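Local coordinates for aldehyde dehydrogenase (Burkholderia thailandensis, PDB 5J6B), which probably oxidises aldehydes to carboxylic acids with NADP as cofactor, as a member of the aldehyde dehydrogenase family, at residues A[147-152]-A[475-480]. Residues are numbered along the deposited sequence; the frame is centred on the assembly and turned at random.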
loop_
_atom_site.group_PDB
_atom_site.type_symbol
_atom_site.label_atom_id
_atom_site.label_comp_id
_atom_site.label_asym_id
_atom_site.label_seq_id
_atom_site.Cartn_x
_atom_site.Cartn_y
_atom_site.Cartn_z
ATOM N N TYR A 147 4.504 -10.416 7.276
ATOM C CA TYR A 147 5.727 -10.596 6.506
ATOM C C TYR A 147 6.599 -9.352 6.611
ATOM O O TYR A 147 6.104 -8.229 6.716
ATOM C CB TYR A 147 5.444 -10.946 5.022
ATOM C CG TYR A 147 4.776 -9.843 4.226
ATOM C CD1 TYR A 147 5.532 -8.848 3.604
ATOM C CD2 TYR A 147 3.394 -9.794 4.091
ATOM C CE1 TYR A 147 4.923 -7.832 2.885
ATOM C CE2 TYR A 147 2.778 -8.785 3.368
ATOM C CZ TYR A 147 3.547 -7.808 2.768
ATOM O OH TYR A 147 2.938 -6.804 2.049
ATOM N N LYS A 148 7.907 -9.567 6.599
ATOM C CA LYS A 148 8.871 -8.480 6.525
ATOM C C LYS A 148 9.899 -8.843 5.468
ATOM O O LYS A 148 10.026 -10.005 5.079
ATOM C CB LYS A 148 9.552 -8.226 7.878
ATOM C CG LYS A 148 10.360 -9.402 8.401
ATOM C CD LYS A 148 10.951 -9.093 9.779
ATOM C CE LYS A 148 11.595 -10.311 10.415
ATOM N NZ LYS A 148 12.079 -9.991 11.792
ATOM N N ARG A 149 10.642 -7.842 5.014
ATOM C CA ARG A 149 11.688 -8.040 4.022
ATOM C C ARG A 149 13.032 -8.175 4.724
ATOM O O ARG A 149 13.337 -7.406 5.641
ATOM C CB ARG A 149 11.710 -6.877 3.032
ATOM C CG ARG A 149 10.429 -6.732 2.304
ATOM C CD ARG A 149 10.490 -5.617 1.284
ATOM N NE ARG A 149 9.481 -5.802 0.246
ATOM C CZ ARG A 149 9.615 -6.651 -0.768
ATOM N NH1 ARG A 149 10.716 -7.398 -0.881
ATOM N NH2 ARG A 149 8.650 -6.753 -1.670
ATOM N N VAL A 150 13.811 -9.167 4.318
ATOM C CA VAL A 150 15.142 -9.395 4.875
ATOM C C VAL A 150 16.135 -9.314 3.724
ATOM O O VAL A 150 15.756 -9.466 2.554
ATOM C CB VAL A 150 15.231 -10.744 5.626
ATOM C CG1 VAL A 150 14.336 -10.730 6.853
ATOM C CG2 VAL A 150 14.893 -11.915 4.687
ATOM N N PRO A 151 17.415 -9.057 4.013
ATOM C CA PRO A 151 18.407 -8.944 2.927
ATOM C C PRO A 151 18.469 -10.223 2.100
ATOM O O PRO A 151 18.357 -11.326 2.634
ATOM C CB PRO A 151 19.729 -8.698 3.671
ATOM C CG PRO A 151 19.328 -8.128 5.011
ATOM C CD PRO A 151 17.992 -8.767 5.341
ATOM N N ILE A 152 18.653 -10.072 0.781
ATOM C CA ILE A 152 18.741 -11.262 -0.066
ATOM C C ILE A 152 20.048 -12.012 0.182
ATOM O O ILE A 152 20.121 -13.234 -0.018
ATOM C CB ILE A 152 18.586 -10.895 -1.555
ATOM C CG1 ILE A 152 18.439 -12.158 -2.405
ATOM C CG2 ILE A 152 19.791 -10.094 -2.064
ATOM C CD1 ILE A 152 18.078 -11.866 -3.859
ATOM N N THR A 475 15.908 -7.821 -1.473
ATOM C CA THR A 475 15.338 -8.356 -0.249
ATOM C C THR A 475 14.434 -9.538 -0.576
ATOM O O THR A 475 13.944 -9.679 -1.695
ATOM C CB THR A 475 14.548 -7.291 0.535
ATOM O OG1 THR A 475 13.562 -6.696 -0.315
ATOM C CG2 THR A 475 15.486 -6.214 1.085
ATOM N N GLU A 476 14.229 -10.400 0.418
ATOM C CA GLU A 476 13.290 -11.511 0.312
ATOM C C GLU A 476 12.168 -11.326 1.320
ATOM O O GLU A 476 12.404 -10.877 2.448
ATOM C CB GLU A 476 13.983 -12.867 0.574
ATOM C CG GLU A 476 14.897 -13.336 -0.555
ATOM C CD GLU A 476 14.130 -14.003 -1.691
ATOM O OE1 GLU A 476 12.893 -14.142 -1.584
ATOM O OE2 GLU A 476 14.763 -14.390 -2.693
ATOM N N LEU A 477 10.953 -11.705 0.930
ATOM C CA LEU A 477 9.882 -11.792 1.914
ATOM C C LEU A 477 10.158 -12.918 2.903
ATOM O O LEU A 477 10.576 -14.012 2.524
ATOM C CB LEU A 477 8.534 -12.026 1.234
ATOM C CG LEU A 477 7.963 -10.903 0.372
ATOM C CD1 LEU A 477 6.528 -11.258 -0.066
ATOM C CD2 LEU A 477 7.971 -9.606 1.130
ATOM N N ARG A 478 9.931 -12.636 4.180
ATOM C CA ARG A 478 10.014 -13.620 5.256
ATOM C C ARG A 478 8.643 -13.603 5.935
ATOM O O ARG A 478 8.307 -12.665 6.669
ATOM C CB ARG A 478 11.166 -13.283 6.206
ATOM C CG ARG A 478 11.221 -14.067 7.505
ATOM C CD ARG A 478 12.069 -15.339 7.449
ATOM N NE ARG A 478 13.368 -15.224 6.775
ATOM C CZ ARG A 478 14.534 -14.922 7.355
ATOM N NH1 ARG A 478 14.622 -14.643 8.654
ATOM N NH2 ARG A 478 15.638 -14.904 6.620
ATOM N N LEU A 479 7.841 -14.624 5.655
ATOM C CA LEU A 479 6.475 -14.717 6.152
ATOM C C LEU A 479 6.469 -15.393 7.515
ATOM O O LEU A 479 7.198 -16.365 7.742
ATOM C CB LEU A 479 5.603 -15.520 5.174
ATOM C CG LEU A 479 4.192 -15.905 5.638
ATOM C CD1 LEU A 479 3.271 -14.691 5.700
ATOM C CD2 LEU A 479 3.598 -17.009 4.745
ATOM N N MET A 480 5.653 -14.869 8.426
ATOM C CA MET A 480 5.359 -15.552 9.678
ATOM C C MET A 480 3.869 -15.855 9.708
ATOM O O MET A 480 3.050 -14.937 9.586
ATOM C CB MET A 480 5.770 -14.723 10.901
ATOM C CG MET A 480 5.466 -15.448 12.219
ATOM S SD MET A 480 6.051 -14.597 13.701
ATOM C CE MET A 480 5.160 -13.048 13.577
HETATM O O HOH W 1 10.914 -9.479 -2.688
#
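With CG beside the backbone N (chi1 -60°) and the chain extended as far as NE, Arg149 carries its guanidinium across Thr475 and over Leu477, whose own CG also lies beside its backbone N (chi1 -67°). Arg149 NH1 donates to Thr475 OG1 at 3.0 Å; the bond is bent (N-H...O angle 133°), and the oxygen sits well out of the guanidinium plane. A water in that plane accepts from NH1, while Leu477 CD2 covers one face, 3.9 Å from Arg149 CZ. Leu477 CD2 also meets Tyr147 CD1 at 3.6 Å, wedged between aromatic and guanidinium on this side of the sheet. Thr475 OG1 is further held by the carbonyl of Ile471 in the preceding helix.

Two antiparallel hydrogen-bonded pairs, Lys148 with Arg478 and Val150 with Glu476, join the strands. Val150 N donates to Glu476 O (2.9 Å) and Glu476 N returns the bond to Val150 O (2.8 Å). The strands belong to the three-stranded antiparallel sheet that forms the oligomerisation domain of aldehyde dehydrogenases; here Leu479 and Met480 continue it in parallel into a strand of the second subunit.

On the opposite side, the bent Arg478 chain turns its guanidinium across Val150, and Val150 CG2 packs 3.6 Å from Arg478 NH2. Arg478 NH1 donates to Trp431 O of the second subunit. Lys148 NZ pairs with Asp432 of that subunit, probably easing the proximity of two positive charges, Lys148 NZ lying 6.2 Å from Arg478 NH1.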